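Local coordinates for type C neurotoxin (PDB 3PME), which probably attaches the botulinum C/D mosaic toxin to nerve-cell membranes through its receptor-binding domain, by recognising lipids such as gangliosides or phosphatidylethanolamine, at residues Thr134-Lys139 with Leu155-Glu160; Trp140-Ile145 with Asn211-Gly216. All blocks are in the same frame, centred on the assembly; numbering follows the deposited sequence.

Both contacts are made on one antiparallel sheet, that of the lectin-like half of the receptor-binding domain. The end of strand 152-157 and the turn that follows it supply one side of contact 1; in contact 2 the neighbouring strand 141-148 receives helix 207-218. Both contacts are partly buried, each with one buried residue among the three that touch. Contact 1 is small and mixed in character: a loop tyrosine meets a hairpin end through a water and a few van der Waals approaches. Contact 2 buries about twice the area and is wholly apolar, with a strand phenylalanine packed on a helix. N158 of contact 1 joins the two, because its backbone N and its OD1 both bond to the backbone of F142.

Contact 1: residues Thr134-Lys139 with Leu155-Glu160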
ATOM      1  N   THR A 134      -7.264  -9.927  -2.266  1.00 36.95           N
ATOM      2  CA  THR A 134      -7.389  -9.167  -3.503  1.00 36.16           C
ATOM      3  C   THR A 134      -7.973  -7.783  -3.219  1.00 35.94           C
ATOM      4  O   THR A 134      -7.952  -6.898  -4.076  1.00 41.93           O
ATOM      5  CB  THR A 134      -8.287  -9.894  -4.527  1.00 41.04           C
ATOM      6  OG1 THR A 134      -9.652  -9.866  -4.084  1.00 46.42           O
ATOM      7  CG2 THR A 134      -7.841 -11.339  -4.699  1.00 46.75           C
ATOM      8  N   GLY A 135      -8.508  -7.609  -2.015  1.00 32.64           N
ATOM      9  CA  GLY A 135      -9.069  -6.334  -1.601  1.00 29.22           C
ATOM     10  C   GLY A 135      -8.049  -5.394  -0.983  1.00 25.58           C
ATOM     11  O   GLY A 135      -6.838  -5.605  -1.102  1.00 29.29           O
ATOM     12  N   TYR A 136      -8.543  -4.368  -0.290  1.00 20.65           N
ATOM     13  CA  TYR A 136      -7.689  -3.311   0.247  1.00 19.66           C
ATOM     14  C   TYR A 136      -7.630  -3.279   1.770  1.00 18.35           C
ATOM     15  O   TYR A 136      -7.234  -2.268   2.348  1.00 17.95           O
ATOM     16  CB  TYR A 136      -8.173  -1.934  -0.228  1.00 21.31           C
ATOM     17  CG  TYR A 136      -8.338  -1.774  -1.724  1.00 24.99           C
ATOM     18  CD1 TYR A 136      -7.307  -1.276  -2.508  1.00 30.72           C
ATOM     19  CD2 TYR A 136      -9.537  -2.110  -2.342  1.00 27.92           C
ATOM     20  CE1 TYR A 136      -7.466  -1.123  -3.883  1.00 30.75           C
ATOM     21  CE2 TYR A 136      -9.706  -1.961  -3.707  1.00 30.88           C
ATOM     22  CZ  TYR A 136      -8.669  -1.468  -4.469  1.00 32.68           C
ATOM     23  OH  TYR A 136      -8.855  -1.329  -5.828  1.00 39.12           O
ATOM     24  N   THR A 137      -8.026  -4.362   2.435  1.00 19.86           N
ATOM     25  CA  THR A 137      -7.947  -4.388   3.891  1.00 19.94           C
ATOM     26  C   THR A 137      -6.506  -4.120   4.351  1.00 18.13           C
ATOM     27  O   THR A 137      -5.581  -4.818   3.945  1.00 18.62           O
ATOM     28  CB  THR A 137      -8.439  -5.731   4.464  1.00 20.43           C
ATOM     29  OG1 THR A 137      -9.811  -5.936   4.095  1.00 21.50           O
ATOM     30  CG2 THR A 137      -8.344  -5.704   5.981  1.00 20.37           C
ATOM     31  N   ASN A 138      -6.345  -3.100   5.199  1.00 17.16           N
ATOM     32  CA  ASN A 138      -5.054  -2.644   5.718  1.00 16.59           C
ATOM     33  C   ASN A 138      -4.033  -2.225   4.665  1.00 17.36           C
ATOM     34  O   ASN A 138      -2.822  -2.217   4.934  1.00 16.61           O
ATOM     35  CB  ASN A 138      -4.419  -3.681   6.660  1.00 17.74           C
ATOM     36  CG  ASN A 138      -3.351  -3.070   7.545  1.00 17.97           C
ATOM     37  OD1 ASN A 138      -3.548  -1.983   8.100  1.00 16.86           O
ATOM     38  ND2 ASN A 138      -2.223  -3.776   7.707  1.00 18.82           N
ATOM     39  N   LYS A 139      -4.507  -1.874   3.473  1.00 16.00           N
ATOM     40  CA  LYS A 139      -3.632  -1.392   2.413  1.00 16.66           C
ATOM     41  C   LYS A 139      -3.925   0.078   2.175  1.00 17.41           C
ATOM     42  O   LYS A 139      -5.079   0.492   2.220  1.00 18.38           O
ATOM     43  CB  LYS A 139      -3.859  -2.169   1.110  1.00 17.75           C
ATOM     44  CG  LYS A 139      -3.529  -3.635   1.223  1.00 19.11           C
ATOM     45  CD  LYS A 139      -3.696  -4.348  -0.096  1.00 21.18           C
ATOM     46  CE  LYS A 139      -3.435  -5.842   0.083  1.00 24.49           C
ATOM     47  NZ  LYS A 139      -3.913  -6.612  -1.096  1.00 32.62           N
ATOM     48  N   LEU A 155     -16.895   9.297  -6.732  1.00 16.89           N
ATOM     49  CA  LEU A 155     -15.866   8.659  -5.922  1.00 17.47           C
ATOM     50  C   LEU A 155     -14.846   7.958  -6.800  1.00 17.79           C
ATOM     51  O   LEU A 155     -15.194   7.077  -7.599  1.00 18.52           O
ATOM     52  CB  LEU A 155     -16.517   7.641  -4.989  1.00 18.30           C
ATOM     53  CG  LEU A 155     -15.539   6.798  -4.172  1.00 19.51           C
ATOM     54  CD1 LEU A 155     -14.641   7.697  -3.354  1.00 23.41           C
ATOM     55  CD2 LEU A 155     -16.334   5.878  -3.274  1.00 23.12           C
ATOM     56  N   TYR A 156     -13.583   8.356  -6.637  1.00 17.36           N
ATOM     57  CA  TYR A 156     -12.459   7.766  -7.359  1.00 16.54           C
ATOM     58  C   TYR A 156     -11.604   6.992  -6.372  1.00 18.12           C
ATOM     59  O   TYR A 156     -11.377   7.459  -5.263  1.00 18.01           O
ATOM     60  CB  TYR A 156     -11.579   8.848  -7.984  1.00 18.50           C
ATOM     61  CG  TYR A 156     -12.246   9.587  -9.120  1.00 18.49           C
ATOM     62  CD1 TYR A 156     -13.217  10.545  -8.866  1.00 19.58           C
ATOM     63  CD2 TYR A 156     -11.906   9.327 -10.438  1.00 18.64           C
ATOM     64  CE1 TYR A 156     -13.836  11.228  -9.902  1.00 21.80           C
ATOM     65  CE2 TYR A 156     -12.541  10.004 -11.495  1.00 19.51           C
ATOM     66  CZ  TYR A 156     -13.495  10.958 -11.202  1.00 22.06           C
ATOM     67  OH  TYR A 156     -14.139  11.640 -12.224  1.00 23.29           O
ATOM     68  N   ILE A 157     -11.154   5.815  -6.793  1.00 16.31           N
ATOM     69  CA  ILE A 157     -10.218   4.998  -6.008  1.00 16.08           C
ATOM     70  C   ILE A 157      -8.982   4.754  -6.859  1.00 20.09           C
ATOM     71  O   ILE A 157      -9.065   4.203  -7.964  1.00 18.72           O
ATOM     72  CB  ILE A 157     -10.836   3.643  -5.582  1.00 18.00           C
ATOM     73  CG1 ILE A 157     -12.078   3.859  -4.713  1.00 17.27           C
ATOM     74  CG2 ILE A 157      -9.776   2.776  -4.850  1.00 17.21           C
ATOM     75  CD1 ILE A 157     -11.779   4.562  -3.383  1.00 18.10           C
ATOM     76  N   ASN A 158      -7.832   5.174  -6.340  1.00 18.26           N
ATOM     77  CA  ASN A 158      -6.579   5.060  -7.069  1.00 19.69           C
ATOM     78  C   ASN A 158      -6.688   5.635  -8.486  1.00 19.99           C
ATOM     79  O   ASN A 158      -6.185   5.063  -9.459  1.00 19.99           O
ATOM     80  CB  ASN A 158      -6.089   3.609  -7.069  1.00 18.83           C
ATOM     81  CG  ASN A 158      -5.727   3.129  -5.677  1.00 19.41           C
ATOM     82  OD1 ASN A 158      -5.393   3.929  -4.813  1.00 20.28           O
ATOM     83  ND2 ASN A 158      -5.803   1.826  -5.452  1.00 21.32           N
ATOM     84  N   GLY A 159      -7.396   6.758  -8.598  1.00 20.48           N
ATOM     85  CA  GLY A 159      -7.457   7.485  -9.853  1.00 20.84           C
ATOM     86  C   GLY A 159      -8.521   6.995 -10.821  1.00 21.38           C
ATOM     87  O   GLY A 159      -8.611   7.477 -11.949  1.00 22.68           O
ATOM     88  N   GLU A 160      -9.333   6.044 -10.383  1.00 17.57           N
ATOM     89  CA  GLU A 160     -10.341   5.453 -11.266  1.00 20.01           C
ATOM     90  C   GLU A 160     -11.737   5.663 -10.707  1.00 18.63           C
ATOM     91  O   GLU A 160     -12.008   5.355  -9.546  1.00 18.80           O
ATOM     92  CB  GLU A 160     -10.071   3.957 -11.455  1.00 20.01           C
ATOM     93  CG  GLU A 160      -8.724   3.653 -12.105  1.00 23.23           C
ATOM     94  CD  GLU A 160      -8.558   2.183 -12.424  1.00 29.98           C
ATOM     95  OE1 GLU A 160      -8.942   1.350 -11.579  1.00 32.48           O
ATOM     96  OE2 GLU A 160      -8.069   1.864 -13.531  1.00 32.09           O
TER
HETATM   97  O   HOH W   1      -7.220   0.116  -7.460  1.00 30.41           O
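Y136 and N158 approach each other from opposite directions, and the polar part of their meeting runs through a water. This water lies in the ring plane at the edge of the tyrosine, 2.7 Å from Y136 OH, and accepts from N158 ND2 at 3.0 Å. The other end of the amide is also held, since N158 OD1 accepts from the backbone N of F142; together the two bonds should fix the amide's rotation.

The van der Waals part is sparse. N158 ND2 comes within 3.7 Å of Y136 CE1, with amide and ring planes 63° apart, while I157 CG2 stays 4.4 Å from Y136 CZ. The tyrosine spans the gap with CG anti to its own carbonyl carbon (chi1 -53°), and the ring of F141 packs against it.

Bonds within each segment shape both partners. K139 N to Y136 O closes a type II turn, and the side-chain amine K139 NZ bonds G135 O (3.1 Å), in line with the carbonyl, and H133 O. In the other segment, I157 and E160 pair through both N-H...O bonds around N158 and G159, the classic two-residue type I' beta-hairpin, here joining strands 152-157 and 160-166 of the lectin-like jelly roll.

Contact 2: residues Trp140-Ile145 with Asn211-Gly216; sequences WFFVTI and NIVYEG
F142 meets the helix with its ring against Y214, and this pair makes the tight part of the contact. With CG anti to the backbone N (chi1 180°), the phenylalanine leaves its strand toward the helix. Its CD2 lies 3.5 Å from Y214 CD1 and as close to Y214 CB, while F142 CB sits 3.6 Å from Y214 CD1. The planes are only 17° from parallel, but the rings are slid so far apart, centroids 5.6 Å from one another, that they barely overlap. Over one face of the phenylalanine lies the base of the tyrosine: Y214 CA stands 4.2 Å from the F142 centroid, 28° off the ring normal, in a CH-pi contact.

Packing thins toward the end of the phenylalanine. There V213 adds one branch, its CG1 3.7 Å from F142 CZ, and the two side chains cross at about a right angle. Beyond them the helix turns to solvent, with I212, E215 and G216 all exposed; E215 forms a salt bridge with R220.

Helix 207-218 thus lies against the sheet at strand 141-148, which runs antiparallel between strands 68-77 and 152-157. W74 of the former meets both the F142 and Y214 rings, and N158, just after the latter, touches Y214.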
ATOM      1  N   TRP A 140      -2.888   0.873   1.960  1.00 16.70           N
ATOM      2  CA  TRP A 140      -3.112   2.267   1.570  1.00 15.98           C
ATOM      3  C   TRP A 140      -3.824   2.313   0.228  1.00 16.74           C
ATOM      4  O   TRP A 140      -3.363   1.702  -0.731  1.00 17.66           O
ATOM      5  CB  TRP A 140      -1.786   2.978   1.383  1.00 18.04           C
ATOM      6  CG  TRP A 140      -1.016   3.269   2.642  1.00 16.49           C
ATOM      7  CD1 TRP A 140       0.054   2.574   3.138  1.00 18.19           C
ATOM      8  CD2 TRP A 140      -1.235   4.358   3.540  1.00 17.49           C
ATOM      9  NE1 TRP A 140       0.510   3.170   4.292  1.00 17.61           N
ATOM     10  CE2 TRP A 140      -0.255   4.276   4.552  1.00 20.49           C
ATOM     11  CE3 TRP A 140      -2.160   5.409   3.579  1.00 18.30           C
ATOM     12  CZ2 TRP A 140      -0.191   5.188   5.607  1.00 21.87           C
ATOM     13  CZ3 TRP A 140      -2.082   6.321   4.614  1.00 20.70           C
ATOM     14  CH2 TRP A 140      -1.108   6.205   5.613  1.00 20.16           C
ATOM     15  N   PHE A 141      -4.931   3.051   0.152  1.00 17.57           N
ATOM     16  CA  PHE A 141      -5.508   3.373  -1.155  1.00 17.23           C
ATOM     17  C   PHE A 141      -5.856   4.853  -1.236  1.00 15.86           C
ATOM     18  O   PHE A 141      -6.073   5.500  -0.212  1.00 16.09           O
ATOM     19  CB  PHE A 141      -6.684   2.456  -1.539  1.00 14.81           C
ATOM     20  CG  PHE A 141      -7.859   2.504  -0.597  1.00 17.04           C
ATOM     21  CD1 PHE A 141      -7.906   1.689   0.524  1.00 17.80           C
ATOM     22  CD2 PHE A 141      -8.971   3.300  -0.880  1.00 16.82           C
ATOM     23  CE1 PHE A 141      -9.004   1.701   1.377  1.00 17.71           C
ATOM     24  CE2 PHE A 141     -10.083   3.316  -0.042  1.00 17.33           C
ATOM     25  CZ  PHE A 141     -10.105   2.514   1.090  1.00 18.41           C
ATOM     26  N   PHE A 142      -5.844   5.375  -2.455  1.00 17.90           N
ATOM     27  CA  PHE A 142      -6.039   6.805  -2.712  1.00 15.32           C
ATOM     28  C   PHE A 142      -7.509   7.097  -3.026  1.00 17.28           C
ATOM     29  O   PHE A 142      -8.103   6.510  -3.942  1.00 18.91           O
ATOM     30  CB  PHE A 142      -5.139   7.246  -3.865  1.00 17.65           C
ATOM     31  CG  PHE A 142      -5.264   8.704  -4.214  1.00 18.89           C
ATOM     32  CD1 PHE A 142      -5.038   9.682  -3.253  1.00 18.16           C
ATOM     33  CD2 PHE A 142      -5.590   9.090  -5.509  1.00 18.69           C
ATOM     34  CE1 PHE A 142      -5.147  11.035  -3.573  1.00 20.63           C
ATOM     35  CE2 PHE A 142      -5.694  10.432  -5.837  1.00 19.07           C
ATOM     36  CZ  PHE A 142      -5.472  11.406  -4.870  1.00 17.93           C
ATOM     37  N   VAL A 143      -8.083   8.005  -2.250  1.00 15.74           N
ATOM     38  CA  VAL A 143      -9.487   8.378  -2.411  1.00 15.47           C
ATOM     39  C   VAL A 143      -9.580   9.779  -2.983  1.00 17.90           C
ATOM     40  O   VAL A 143      -8.810  10.675  -2.608  1.00 18.30           O
ATOM     41  CB  VAL A 143     -10.229   8.340  -1.055  1.00 16.63           C
ATOM     42  CG1 VAL A 143     -11.680   8.840  -1.195  1.00 19.06           C
ATOM     43  CG2 VAL A 143     -10.189   6.930  -0.464  1.00 18.60           C
ATOM     44  N   THR A 144     -10.522   9.979  -3.898  1.00 17.04           N
ATOM     45  CA  THR A 144     -10.817  11.331  -4.355  1.00 16.98           C
ATOM     46  C   THR A 144     -12.310  11.445  -4.549  1.00 16.82           C
ATOM     47  O   THR A 144     -12.925  10.621  -5.240  1.00 18.87           O
ATOM     48  CB  THR A 144     -10.126  11.696  -5.674  1.00 18.25           C
ATOM     49  OG1 THR A 144      -8.750  11.304  -5.632  1.00 19.45           O
ATOM     50  CG2 THR A 144     -10.214  13.208  -5.894  1.00 18.83           C
ATOM     51  N   ILE A 145     -12.884  12.455  -3.913  1.00 17.67           N
ATOM     52  CA  ILE A 145     -14.301  12.758  -4.073  1.00 17.02           C
ATOM     53  C   ILE A 145     -14.415  14.084  -4.808  1.00 19.50           C
ATOM     54  O   ILE A 145     -13.824  15.069  -4.370  1.00 22.03           O
ATOM     55  CB  ILE A 145     -15.000  12.944  -2.716  1.00 20.77           C
ATOM     56  CG1 ILE A 145     -14.703  11.787  -1.758  1.00 27.11           C
ATOM     57  CG2 ILE A 145     -16.515  13.119  -2.920  1.00 22.38           C
ATOM     58  CD1 ILE A 145     -15.235  10.507  -2.220  1.00 27.46           C
ATOM     59  N   ASN A 211      -5.334  11.894 -11.451  1.00 23.98           N
ATOM     60  CA  ASN A 211      -4.221  10.969 -11.648  1.00 22.49           C
ATOM     61  C   ASN A 211      -2.837  11.583 -11.455  1.00 27.40           C
ATOM     62  O   ASN A 211      -1.898  10.899 -11.051  1.00 25.79           O
ATOM     63  CB  ASN A 211      -4.358  10.241 -12.982  1.00 26.49           C
ATOM     64  CG  ASN A 211      -5.374   9.115 -12.909  1.00 27.62           C
ATOM     65  OD1 ASN A 211      -6.571   9.314 -13.165  1.00 29.95           O
ATOM     66  ND2 ASN A 211      -4.911   7.934 -12.521  1.00 27.83           N
ATOM     67  N   ILE A 212      -2.719  12.875 -11.717  1.00 27.26           N
ATOM     68  CA  ILE A 212      -1.474  13.571 -11.426  1.00 28.59           C
ATOM     69  C   ILE A 212      -1.231  13.616  -9.918  1.00 26.85           C
ATOM     70  O   ILE A 212      -0.119  13.354  -9.457  1.00 28.16           O
ATOM     71  CB  ILE A 212      -1.476  14.981 -12.032  1.00 30.20           C
ATOM     72  CG1 ILE A 212      -1.424  14.873 -13.557  1.00 32.17           C
ATOM     73  CG2 ILE A 212      -0.288  15.782 -11.529  1.00 31.62           C
ATOM     74  CD1 ILE A 212      -1.588  16.198 -14.266  1.00 33.12           C
ATOM     75  N   VAL A 213      -2.273  13.925  -9.152  1.00 28.41           N
ATOM     76  CA  VAL A 213      -2.169  13.899  -7.694  1.00 25.70           C
ATOM     77  C   VAL A 213      -1.803  12.493  -7.199  1.00 25.53           C
ATOM     78  O   VAL A 213      -0.869  12.323  -6.420  1.00 25.61           O
ATOM     79  CB  VAL A 213      -3.461  14.397  -7.013  1.00 25.63           C
ATOM     80  CG1 VAL A 213      -3.317  14.366  -5.484  1.00 23.38           C
ATOM     81  CG2 VAL A 213      -3.800  15.812  -7.474  1.00 26.44           C
ATOM     82  N   TYR A 214      -2.526  11.491  -7.675  1.00 23.01           N
ATOM     83  CA  TYR A 214      -2.259  10.092  -7.335  1.00 21.70           C
ATOM     84  C   TYR A 214      -0.808   9.688  -7.596  1.00 25.42           C
ATOM     85  O   TYR A 214      -0.124   9.168  -6.705  1.00 23.79           O
ATOM     86  CB  TYR A 214      -3.213   9.194  -8.126  1.00 22.80           C
ATOM     87  CG  TYR A 214      -3.022   7.692  -7.988  1.00 22.61           C
ATOM     88  CD1 TYR A 214      -3.021   7.065  -6.740  1.00 21.09           C
ATOM     89  CD2 TYR A 214      -2.911   6.892  -9.120  1.00 24.94           C
ATOM     90  CE1 TYR A 214      -2.884   5.674  -6.635  1.00 22.00           C
ATOM     91  CE2 TYR A 214      -2.771   5.524  -9.029  1.00 24.92           C
ATOM     92  CZ  TYR A 214      -2.754   4.915  -7.786  1.00 22.25           C
ATOM     93  OH  TYR A 214      -2.626   3.548  -7.717  1.00 27.16           O
ATOM     94  N   GLU A 215      -0.324   9.922  -8.810  1.00 26.49           N
ATOM     95  CA  GLU A 215       1.027   9.468  -9.146  1.00 30.02           C
ATOM     96  C   GLU A 215       2.109  10.248  -8.401  1.00 29.25           C
ATOM     97  O   GLU A 215       3.173   9.703  -8.063  1.00 29.49           O
ATOM     98  CB  GLU A 215       1.252   9.495 -10.656  1.00 34.38           C
ATOM     99  CG  GLU A 215       0.308   8.570 -11.395  1.00 36.42           C
ATOM    100  CD  GLU A 215       0.964   7.862 -12.558  1.00 47.60           C
ATOM    101  OE1 GLU A 215       2.212   7.855 -12.629  1.00 53.63           O
ATOM    102  OE2 GLU A 215       0.231   7.304 -13.399  1.00 52.13           O
ATOM    103  N   GLY A 216       1.837  11.517  -8.127  1.00 25.28           N
ATOM    104  CA  GLY A 216       2.755  12.323  -7.351  1.00 28.19           C
ATOM    105  C   GLY A 216       2.904  11.729  -5.966  1.00 29.26           C
ATOM    106  O   GLY A 216       4.015  11.545  -5.462  1.00 32.69           O
TER